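PDB 5VEG: flavodoxin from Lactobacillus reuteri, which binds flavin mononucleotide and probably serves as a low-potential electron donor to redox enzymes, in association with a bacterial microcompartment for 1,2-propanediol utilization. Local coordinates for residues N44-N49 / D154-E159; G120-F123 / Y127-T130; C84-T87 / M93-E96. All coordinates share one frame; numbering follows the deposited sequence.

Contact 1: residues N44-N49 / D154-E159; sequences NEEVAN and DLEPYE. With FMN (flavin mononucleotide), chain D.
E46 and V47, in the first half of helix 43-56, meet E156 and P157 of the loop that follows strand 145-154. Ahead of that pair, N44 faces the cofactor: its backbone N lies 2.8 Å from FMN O2P in a nearly straight hydrogen bond (166°), and its side-chain ND2 is 3.0 Å from the same O2P, so one residue grips one phosphate oxygen twice. The further bond from ND2 to O5' is weak. N44 OD1 is engaged by the backbone N of S119, which fixes the turn of the amide. Binding the FMN phosphate between strand 31-38 and the start of this helix is characteristic of flavodoxins, and the helix N-terminus probably helps to stabilise its charge. At E46, CG stands anti to the backbone N (chi1 -165°) and the chain is extended; this lays the carboxylate against the proline, with E46 CD 3.6 Å from P157 CG. Beside it E46 OE2 comes within 3.8 Å of E156 OE1, the carboxylate planes 50° apart, a proximity of like charges that is likely to be mildly unfavourable. V47 adds a looser apolar touch, its CG2 4.3 Å from P157 CG, and also packs on C84 of strand 80-85.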
loop_
_atom_site.group_PDB
_atom_site.type_symbol
_atom_site.label_atom_id
_atom_site.label_comp_id
_atom_site.label_asym_id
_atom_site.label_seq_id
_atom_site.Cartn_x
_atom_site.Cartn_y
_atom_site.Cartn_z
ATOM N N ASN A 44 7.152 7.515 2.568
ATOM C CA ASN A 44 6.030 6.654 2.211
ATOM C C ASN A 44 4.813 7.435 1.768
ATOM O O ASN A 44 3.976 6.887 1.040
ATOM C CB ASN A 44 5.681 5.754 3.383
ATOM C CG ASN A 44 6.621 4.587 3.483
ATOM O OD1 ASN A 44 6.400 3.562 2.846
ATOM N ND2 ASN A 44 7.692 4.739 4.262
ATOM N N GLU A 45 4.692 8.698 2.187
ATOM C CA GLU A 45 3.680 9.563 1.594
ATOM C C GLU A 45 4.052 9.913 0.161
ATOM O O GLU A 45 3.185 9.974 -0.719
ATOM C CB GLU A 45 3.505 10.827 2.433
ATOM C CG GLU A 45 2.579 11.825 1.792
ATOM C CD GLU A 45 2.323 13.045 2.651
ATOM O OE1 GLU A 45 2.761 13.067 3.828
ATOM O OE2 GLU A 45 1.658 13.974 2.137
ATOM N N GLU A 46 5.346 10.134 -0.089
ATOM C CA GLU A 46 5.824 10.280 -1.461
ATOM C C GLU A 46 5.477 9.052 -2.297
ATOM O O GLU A 46 4.986 9.181 -3.427
ATOM C CB GLU A 46 7.339 10.530 -1.454
ATOM C CG GLU A 46 7.919 11.047 -2.744
ATOM C CD GLU A 46 9.391 11.458 -2.590
ATOM O OE1 GLU A 46 9.881 11.542 -1.437
ATOM O OE2 GLU A 46 10.056 11.703 -3.619
ATOM N N VAL A 47 5.703 7.851 -1.754
ATOM C CA VAL A 47 5.367 6.624 -2.486
ATOM C C VAL A 47 3.872 6.579 -2.784
ATOM O O VAL A 47 3.451 6.293 -3.910
ATOM C CB VAL A 47 5.812 5.382 -1.697
ATOM C CG1 VAL A 47 5.241 4.081 -2.338
ATOM C CG2 VAL A 47 7.361 5.331 -1.575
ATOM N N ALA A 48 3.051 6.849 -1.768
ATOM C CA ALA A 48 1.604 6.890 -1.978
ATOM C C ALA A 48 1.224 7.924 -3.043
ATOM O O ALA A 48 0.378 7.655 -3.905
ATOM C CB ALA A 48 0.902 7.178 -0.648
ATOM N N ASN A 49 1.848 9.108 -3.004
ATOM C CA ASN A 49 1.576 10.135 -4.013
ATOM C C ASN A 49 1.861 9.626 -5.420
ATOM O O ASN A 49 1.083 9.871 -6.348
ATOM C CB ASN A 49 2.421 11.386 -3.748
ATOM C CG ASN A 49 1.981 12.178 -2.522
ATOM O OD1 ASN A 49 0.923 11.937 -1.930
ATOM N ND2 ASN A 49 2.809 13.145 -2.137
ATOM N N ASP A 154 14.051 1.505 -1.367
ATOM C CA ASP A 154 15.107 1.911 -0.441
ATOM C C ASP A 154 15.091 3.434 -0.315
ATOM O O ASP A 154 15.486 4.145 -1.247
ATOM C CB ASP A 154 16.463 1.395 -0.921
ATOM C CG ASP A 154 17.596 1.724 0.049
ATOM O OD1 ASP A 154 17.514 1.370 1.241
ATOM O OD2 ASP A 154 18.583 2.337 -0.384
ATOM N N LEU A 155 14.619 3.927 0.829
ATOM C CA LEU A 155 14.662 5.350 1.195
ATOM C C LEU A 155 13.813 6.128 0.196
ATOM O O LEU A 155 12.629 5.790 -0.000
ATOM C CB LEU A 155 16.127 5.810 1.306
ATOM C CG LEU A 155 17.002 5.190 2.388
ATOM C CD1 LEU A 155 18.330 5.947 2.479
ATOM C CD2 LEU A 155 16.306 5.170 3.747
ATOM N N GLU A 156 14.352 7.175 -0.448
ATOM C CA GLU A 156 13.534 8.013 -1.303
ATOM C C GLU A 156 13.310 7.333 -2.647
ATOM O O GLU A 156 14.213 6.671 -3.167
ATOM C CB GLU A 156 14.190 9.372 -1.516
ATOM C CG GLU A 156 13.372 10.502 -0.926
ATOM C CD GLU A 156 13.904 11.868 -1.286
ATOM O OE1 GLU A 156 13.649 12.318 -2.426
ATOM O OE2 GLU A 156 14.559 12.495 -0.422
ATOM N N PRO A 157 12.118 7.477 -3.221
ATOM C CA PRO A 157 11.865 6.890 -4.543
ATOM C C PRO A 157 12.562 7.699 -5.626
ATOM O O PRO A 157 12.438 8.921 -5.682
ATOM C CB PRO A 157 10.336 6.951 -4.676
ATOM C CG PRO A 157 9.913 8.065 -3.762
ATOM C CD PRO A 157 10.913 8.100 -2.634
ATOM N N TYR A 158 13.318 7.007 -6.475
ATOM C CA TYR A 158 13.983 7.616 -7.613
ATOM C C TYR A 158 13.394 7.057 -8.915
ATOM O O TYR A 158 12.314 6.444 -8.909
ATOM C CB TYR A 158 15.489 7.401 -7.489
ATOM C CG TYR A 158 16.250 8.621 -6.993
ATOM C CD1 TYR A 158 16.252 8.967 -5.644
ATOM C CD2 TYR A 158 16.971 9.421 -7.877
ATOM C CE1 TYR A 158 16.955 10.090 -5.187
ATOM C CE2 TYR A 158 17.670 10.535 -7.441
ATOM C CZ TYR A 158 17.662 10.870 -6.093
ATOM O OH TYR A 158 18.368 11.980 -5.654
ATOM N N GLU A 159 14.102 7.266 -10.032
ATOM C CA GLU A 159 13.503 7.006 -11.341
ATOM C C GLU A 159 13.094 5.547 -11.499
ATOM O O GLU A 159 11.987 5.252 -11.970
ATOM C CB GLU A 159 14.470 7.416 -12.453
ATOM C CG GLU A 159 14.021 8.633 -13.246
ATOM C CD GLU A 159 15.173 9.322 -13.962
ATOM O OE1 GLU A 159 16.111 8.620 -14.397
ATOM O OE2 GLU A 159 15.144 10.567 -14.081
HETATM N N1 FMN D . 13.617 0.373 7.512
HETATM C C2 FMN D . 13.402 -0.964 7.246
HETATM O O2 FMN D . 13.160 -1.320 6.097
HETATM N N3 FMN D . 13.471 -1.897 8.259
HETATM C C4 FMN D . 13.758 -1.506 9.551
HETATM O O4 FMN D . 13.806 -2.358 10.431
HETATM C C4A FMN D . 13.984 -0.158 9.834
HETATM N N5 FMN D . 14.273 0.262 11.121
HETATM C C5A FMN D . 14.485 1.615 11.357
HETATM C C6 FMN D . 14.783 2.073 12.645
HETATM C C7 FMN D . 14.998 3.436 12.878
HETATM C C7M FMN D . 15.322 3.937 14.259
HETATM C C8 FMN D . 14.928 4.343 11.826
HETATM C C8M FMN D . 15.165 5.806 12.079
HETATM C C9 FMN D . 14.637 3.895 10.540
HETATM C C9A FMN D . 14.406 2.538 10.318
HETATM N N10 FMN D . 14.107 2.116 9.042
HETATM C C10 FMN D . 13.911 0.774 8.800
HETATM C "C1'" FMN D . 14.090 3.114 7.922
HETATM C "C2'" FMN D . 12.758 3.746 7.542
HETATM O "O2'" FMN D . 11.844 2.722 7.247
HETATM C "C3'" FMN D . 13.059 4.515 6.268
HETATM O "O3'" FMN D . 13.892 5.630 6.522
HETATM C "C4'" FMN D . 11.805 4.994 5.565
HETATM O "O4'" FMN D . 12.187 5.600 4.355
HETATM C "C5'" FMN D . 11.086 6.037 6.404
HETATM O "O5'" FMN D . 9.849 6.278 5.766
HETATM P P FMN D . 8.998 7.606 6.096
HETATM O O1P FMN D . 9.799 8.802 5.631
HETATM O O2P FMN D . 7.712 7.505 5.295
HETATM O O3P FMN D . 8.765 7.723 7.573
#

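Contact 2: residues G120-F123 / Y127-T130; sequences GDKF and YFNT. With FMN (flavin mononucleotide), chain D.
F128 inserts its ring against the backbone of G120-K122 and the aliphatic chain of K122. From CB, the torsion that sets CG opposite the backbone N (chi1 -178°) places the ring against that segment. CD1 meets the main chain, 3.4 Å from D121 C, while CE1 approaches K122 CG at 3.5 Å. Further round, CE2 is 3.8 Å from K122 CE, and CZ at the tip also meets K122 CG. The geometry is CH-pi: K122 CG sits over one face, 3.6 Å from the centroid of the F128 ring and 16° off its normal. Over the opposite face lies N129 ND2, whose hydrogen bond goes to I153 O; G120 O and D121 N lie at the edge. Were the ring cut back to an alanine here, K122 CG would lose its CH-pi face, and the extended lysine chain would probably be freer to turn. FMN O2 accepts from D121 N at 3.1 Å and from N129 N at 2.8 Å, and FMN N3 donates to Y127 O at 2.7 Å, almost straight (176°). Backbone groups thus read the pyrimidine edge of the isoalloxazine, as is characteristic of the flavin-binding loop between strand 113-120 and helix 130-141 in flavodoxins.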
loop_
_atom_site.group_PDB
_atom_site.type_symbol
_atom_site.label_atom_id
_atom_site.label_comp_id
_atom_site.label_asym_id
_atom_site.label_seq_id
_atom_site.Cartn_x
_atom_site.Cartn_y
_atom_site.Cartn_z
ATOM N N GLY A 120 11.789 1.803 2.849
ATOM C CA GLY A 120 12.482 1.416 4.049
ATOM C C GLY A 120 13.970 1.594 3.801
ATOM O O GLY A 120 14.377 2.361 2.926
ATOM N N ASP A 121 14.785 0.854 4.525
ATOM C CA ASP A 121 16.233 1.033 4.476
ATOM C C ASP A 121 16.882 -0.333 4.369
ATOM O O ASP A 121 16.797 -1.132 5.308
ATOM C CB ASP A 121 16.717 1.787 5.721
ATOM C CG ASP A 121 18.183 2.205 5.633
ATOM O OD1 ASP A 121 18.947 1.494 4.951
ATOM O OD2 ASP A 121 18.559 3.234 6.255
ATOM N N LYS A 122 17.548 -0.594 3.234
ATOM C CA LYS A 122 18.197 -1.889 3.023
ATOM C C LYS A 122 19.271 -2.200 4.061
ATOM O O LYS A 122 19.604 -3.374 4.245
ATOM C CB LYS A 122 18.803 -1.954 1.615
ATOM C CG LYS A 122 17.720 -2.011 0.540
ATOM C CD LYS A 122 18.248 -2.238 -0.879
ATOM C CE LYS A 122 17.078 -2.239 -1.876
ATOM N NZ LYS A 122 17.516 -2.418 -3.295
ATOM N N PHE A 123 19.783 -1.196 4.783
ATOM C CA PHE A 123 20.775 -1.487 5.826
ATOM C C PHE A 123 20.223 -2.426 6.900
ATOM O O PHE A 123 20.996 -3.129 7.567
ATOM C CB PHE A 123 21.283 -0.176 6.463
ATOM C CG PHE A 123 22.006 -0.359 7.798
ATOM C CD1 PHE A 123 23.335 -0.786 7.846
ATOM C CD2 PHE A 123 21.360 -0.069 9.003
ATOM C CE1 PHE A 123 23.997 -0.942 9.075
ATOM C CE2 PHE A 123 22.013 -0.218 10.231
ATOM C CZ PHE A 123 23.335 -0.656 10.266
ATOM N N TYR A 127 15.224 -7.287 7.804
ATOM C CA TYR A 127 14.125 -6.461 8.283
ATOM C C TYR A 127 13.744 -5.370 7.290
ATOM O O TYR A 127 12.954 -4.480 7.630
ATOM C CB TYR A 127 14.485 -5.853 9.642
ATOM C CG TYR A 127 14.526 -6.911 10.723
ATOM C CD1 TYR A 127 13.422 -7.724 10.963
ATOM C CD2 TYR A 127 15.675 -7.126 11.469
ATOM C CE1 TYR A 127 13.454 -8.709 11.934
ATOM C CE2 TYR A 127 15.719 -8.104 12.447
ATOM C CZ TYR A 127 14.605 -8.891 12.674
ATOM O OH TYR A 127 14.654 -9.864 13.637
ATOM N N PHE A 128 14.303 -5.406 6.076
ATOM C CA PHE A 128 13.984 -4.448 5.025
ATOM C C PHE A 128 12.506 -4.480 4.651
ATOM O O PHE A 128 12.019 -5.474 4.109
ATOM C CB PHE A 128 14.830 -4.730 3.778
ATOM C CG PHE A 128 14.598 -3.754 2.644
ATOM C CD1 PHE A 128 14.691 -2.387 2.863
ATOM C CD2 PHE A 128 14.317 -4.220 1.350
ATOM C CE1 PHE A 128 14.484 -1.479 1.819
ATOM C CE2 PHE A 128 14.119 -3.338 0.294
ATOM C CZ PHE A 128 14.199 -1.961 0.522
ATOM N N ASN A 129 11.786 -3.399 4.926
ATOM C CA ASN A 129 10.388 -3.255 4.491
ATOM C C ASN A 129 9.504 -4.412 4.961
ATOM O O ASN A 129 8.607 -4.849 4.248
ATOM C CB ASN A 129 10.301 -3.102 2.962
ATOM C CG ASN A 129 10.341 -1.654 2.531
ATOM O OD1 ASN A 129 9.653 -0.816 3.112
ATOM N ND2 ASN A 129 11.154 -1.345 1.528
ATOM N N THR A 130 9.750 -4.924 6.171
ATOM C CA THR A 130 8.925 -6.023 6.669
ATOM C C THR A 130 7.451 -5.622 6.776
ATOM O O THR A 130 6.567 -6.480 6.722
ATOM C CB THR A 130 9.416 -6.498 8.038
ATOM O OG1 THR A 130 9.428 -5.394 8.948
ATOM C CG2 THR A 130 10.805 -7.042 7.951
HETATM N N1 FMN D . 13.617 0.373 7.512
HETATM C C2 FMN D . 13.402 -0.964 7.246
HETATM O O2 FMN D . 13.160 -1.320 6.097
HETATM N N3 FMN D . 13.471 -1.897 8.259
HETATM C C4 FMN D . 13.758 -1.506 9.551
HETATM O O4 FMN D . 13.806 -2.358 10.431
HETATM C C4A FMN D . 13.984 -0.158 9.834
HETATM N N5 FMN D . 14.273 0.262 11.121
HETATM C C5A FMN D . 14.485 1.615 11.357
HETATM C C6 FMN D . 14.783 2.073 12.645
HETATM C C7 FMN D . 14.998 3.436 12.878
HETATM C C7M FMN D . 15.322 3.937 14.259
HETATM C C8 FMN D . 14.928 4.343 11.826
HETATM C C8M FMN D . 15.165 5.806 12.079
HETATM C C9 FMN D . 14.637 3.895 10.540
HETATM C C9A FMN D . 14.406 2.538 10.318
HETATM N N10 FMN D . 14.107 2.116 9.042
HETATM C C10 FMN D . 13.911 0.774 8.800
HETATM C "C1'" FMN D . 14.090 3.114 7.922
HETATM C "C2'" FMN D . 12.758 3.746 7.542
HETATM O "O2'" FMN D . 11.844 2.722 7.247
HETATM C "C3'" FMN D . 13.059 4.515 6.268
HETATM O "O3'" FMN D . 13.892 5.630 6.522
HETATM C "C4'" FMN D . 11.805 4.994 5.565
HETATM O "O4'" FMN D . 12.187 5.600 4.355
HETATM C "C5'" FMN D . 11.086 6.037 6.404
HETATM O "O5'" FMN D . 9.849 6.278 5.766
HETATM P P FMN D . 8.998 7.606 6.096
HETATM O O1P FMN D . 9.799 8.802 5.631
HETATM O O2P FMN D . 7.712 7.505 5.295
HETATM O O3P FMN D . 8.765 7.723 7.573
#

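Contact 3: residues C84-T87 / M93-E96; sequences CAYT and MPEE. With FMN (flavin mononucleotide), chain D.
The backbone of A85 and Y86 is extended, continuing from strand 80-85, and passes P94, on the returning part of the loop that leads to helix 98-105; no hydrogen bond joins the two segments main chain to main chain. Their closest backbone approach to a side chain is instead Y86 O against the proline ring, 3.3 Å from P94 CG. This is one of the cofactor-binding loops at the C-terminal edge of the parallel sheet in the flavodoxin fold. The first arm of the loop touches the ligand directly: T87 O accepts from FMN O2' at 2.7 Å, and T87 CG2 lies 3.4 Å from FMN N3.

Across the contact P94 is the wedge. Its CG is 3.8 Å from the centroid of the Y86 ring and 10° off the normal, a CH-pi contact centred over one face, and the same carbon is 4.1 Å from A85 CB. CB of Y86 already lies beside the ribityl-phosphate linkage; from it the chi1 of 63°, with CG between the backbone N and the carbonyl carbon, sets the ring against P94 CG and carries the hydroxyl to the second segment. E96, its chain bent at chi2, comes from the opposite direction to receive it: Y86 OH donates to E96 OE2 at 2.9 Å, meeting the syn side of the carboxylate 21° out of its plane. A water in the plane of the ring, at its edge, completes the grip on the phenol oxygen, donating to Y86 OH at 2.7 Å and accepting from E95 N at 2.8 Å.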
loop_
_atom_site.group_PDB
_atom_site.type_symbol
_atom_site.label_atom_id
_atom_site.label_comp_id
_atom_site.label_asym_id
_atom_site.label_seq_id
_atom_site.Cartn_x
_atom_site.Cartn_y
_atom_site.Cartn_z
ATOM N N CYS A 84 0.780 1.922 1.787
ATOM C CA CYS A 84 2.180 2.309 1.663
ATOM C C CYS A 84 2.669 2.683 3.056
ATOM O O CYS A 84 2.250 3.703 3.599
ATOM C CB CYS A 84 2.356 3.478 0.689
ATOM S SG CYS A 84 1.736 3.200 -1.005
ATOM N N ALA A 85 3.555 1.877 3.645
ATOM C CA ALA A 85 3.898 2.099 5.044
ATOM C C ALA A 85 5.346 1.726 5.326
ATOM O O ALA A 85 5.891 0.790 4.734
ATOM C CB ALA A 85 2.992 1.303 5.985
ATOM N N TYR A 86 5.938 2.439 6.286
ATOM C CA TYR A 86 7.338 2.240 6.643
ATOM C C TYR A 86 7.491 1.066 7.604
ATOM O O TYR A 86 6.516 0.515 8.129
ATOM C CB TYR A 86 7.918 3.507 7.285
ATOM C CG TYR A 86 7.247 3.886 8.597
ATOM C CD1 TYR A 86 7.643 3.309 9.804
ATOM C CD2 TYR A 86 6.208 4.821 8.625
ATOM C CE1 TYR A 86 7.017 3.659 11.019
ATOM C CE2 TYR A 86 5.578 5.172 9.824
ATOM C CZ TYR A 86 5.985 4.589 11.011
ATOM O OH TYR A 86 5.359 4.933 12.196
ATOM N N THR A 87 8.750 0.703 7.840
ATOM C CA THR A 87 9.168 -0.249 8.854
ATOM C C THR A 87 10.121 0.467 9.811
ATOM O O THR A 87 10.946 1.283 9.382
ATOM C CB THR A 87 9.863 -1.460 8.212
ATOM O OG1 THR A 87 8.984 -2.084 7.255
ATOM C CG2 THR A 87 10.255 -2.466 9.272
ATOM N N MET A 93 6.082 -2.719 12.899
ATOM C CA MET A 93 5.003 -2.050 12.182
ATOM C C MET A 93 4.828 -0.618 12.691
ATOM O O MET A 93 5.109 -0.329 13.854
ATOM C CB MET A 93 3.692 -2.797 12.393
ATOM C CG MET A 93 3.763 -4.248 12.067
ATOM S SD MET A 93 3.053 -4.451 10.447
ATOM C CE MET A 93 1.469 -3.666 10.670
ATOM N N PRO A 94 4.307 0.282 11.859
ATOM C CA PRO A 94 3.912 1.606 12.365
ATOM C C PRO A 94 2.854 1.475 13.454
ATOM O O PRO A 94 1.822 0.825 13.266
ATOM C CB PRO A 94 3.359 2.312 11.118
ATOM C CG PRO A 94 3.900 1.529 9.947
ATOM C CD PRO A 94 3.989 0.122 10.428
ATOM N N GLU A 95 3.118 2.098 14.605
ATOM C CA GLU A 95 2.231 1.932 15.757
ATOM C C GLU A 95 0.858 2.546 15.500
ATOM O O GLU A 95 -0.162 2.019 15.959
ATOM C CB GLU A 95 2.867 2.554 17.002
ATOM C CG GLU A 95 3.885 1.661 17.710
ATOM C CD GLU A 95 4.576 2.366 18.874
ATOM O OE1 GLU A 95 5.822 2.314 18.951
ATOM O OE2 GLU A 95 3.873 2.975 19.711
ATOM N N GLU A 96 0.820 3.669 14.779
ATOM C CA GLU A 96 -0.421 4.305 14.361
ATOM C C GLU A 96 -1.212 3.482 13.343
ATOM O O GLU A 96 -2.353 3.853 13.034
ATOM C CB GLU A 96 -0.117 5.690 13.784
ATOM C CG GLU A 96 0.612 5.689 12.430
ATOM C CD GLU A 96 2.144 5.733 12.556
ATOM O OE1 GLU A 96 2.688 5.270 13.572
ATOM O OE2 GLU A 96 2.803 6.231 11.626
HETATM N N1 FMN D . 13.617 0.373 7.512
HETATM C C2 FMN D . 13.402 -0.964 7.246
HETATM O O2 FMN D . 13.160 -1.320 6.097
HETATM N N3 FMN D . 13.471 -1.897 8.259
HETATM C C4 FMN D . 13.758 -1.506 9.551
HETATM O O4 FMN D . 13.806 -2.358 10.431
HETATM C C4A FMN D . 13.984 -0.158 9.834
HETATM N N5 FMN D . 14.273 0.262 11.121
HETATM C C5A FMN D . 14.485 1.615 11.357
HETATM C C6 FMN D . 14.783 2.073 12.645
HETATM C C7 FMN D . 14.998 3.436 12.878
HETATM C C7M FMN D . 15.322 3.937 14.259
HETATM C C8 FMN D . 14.928 4.343 11.826
HETATM C C8M FMN D . 15.165 5.806 12.079
HETATM C C9 FMN D . 14.637 3.895 10.540
HETATM C C9A FMN D . 14.406 2.538 10.318
HETATM N N10 FMN D . 14.107 2.116 9.042
HETATM C C10 FMN D . 13.911 0.774 8.800
HETATM C "C1'" FMN D . 14.090 3.114 7.922
HETATM C "C2'" FMN D . 12.758 3.746 7.542
HETATM O "O2'" FMN D . 11.844 2.722 7.247
HETATM C "C3'" FMN D . 13.059 4.515 6.268
HETATM O "O3'" FMN D . 13.892 5.630 6.522
HETATM C "C4'" FMN D . 11.805 4.994 5.565
HETATM O "O4'" FMN D . 12.187 5.600 4.355
HETATM C "C5'" FMN D . 11.086 6.037 6.404
HETATM O "O5'" FMN D . 9.849 6.278 5.766
HETATM P P FMN D . 8.998 7.606 6.096
HETATM O O1P FMN D . 9.799 8.802 5.631
HETATM O O2P FMN D . 7.712 7.505 5.295
HETATM O O3P FMN D . 8.765 7.723 7.573
HETATM O O HOH W 1 5.455 3.640 14.569
#

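The three contacts gather round one FMN at the C-terminal edge of the five-stranded parallel sheet, their centres 12 to 14 Å apart. Along the chain, contact 3 closes before contact 2 opens, and both fall between the two segments of contact 1. Strands 80-85 and 113-120 are neighbours in the sheet, and strand 145-154 follows at its outer side, so the loops carrying 84-87, 120-123 and 154-159 emerge from neighbouring strands, while 44-49 comes from helix 43-56. The contacts also touch one another directly: D154 OD1 is probably hydrogen-bonded to K122 N, N44 packs on A85 and Y86, and T130 meets T87. Phosphate, ribityl chain and flavin are therefore held by elements distant in sequence.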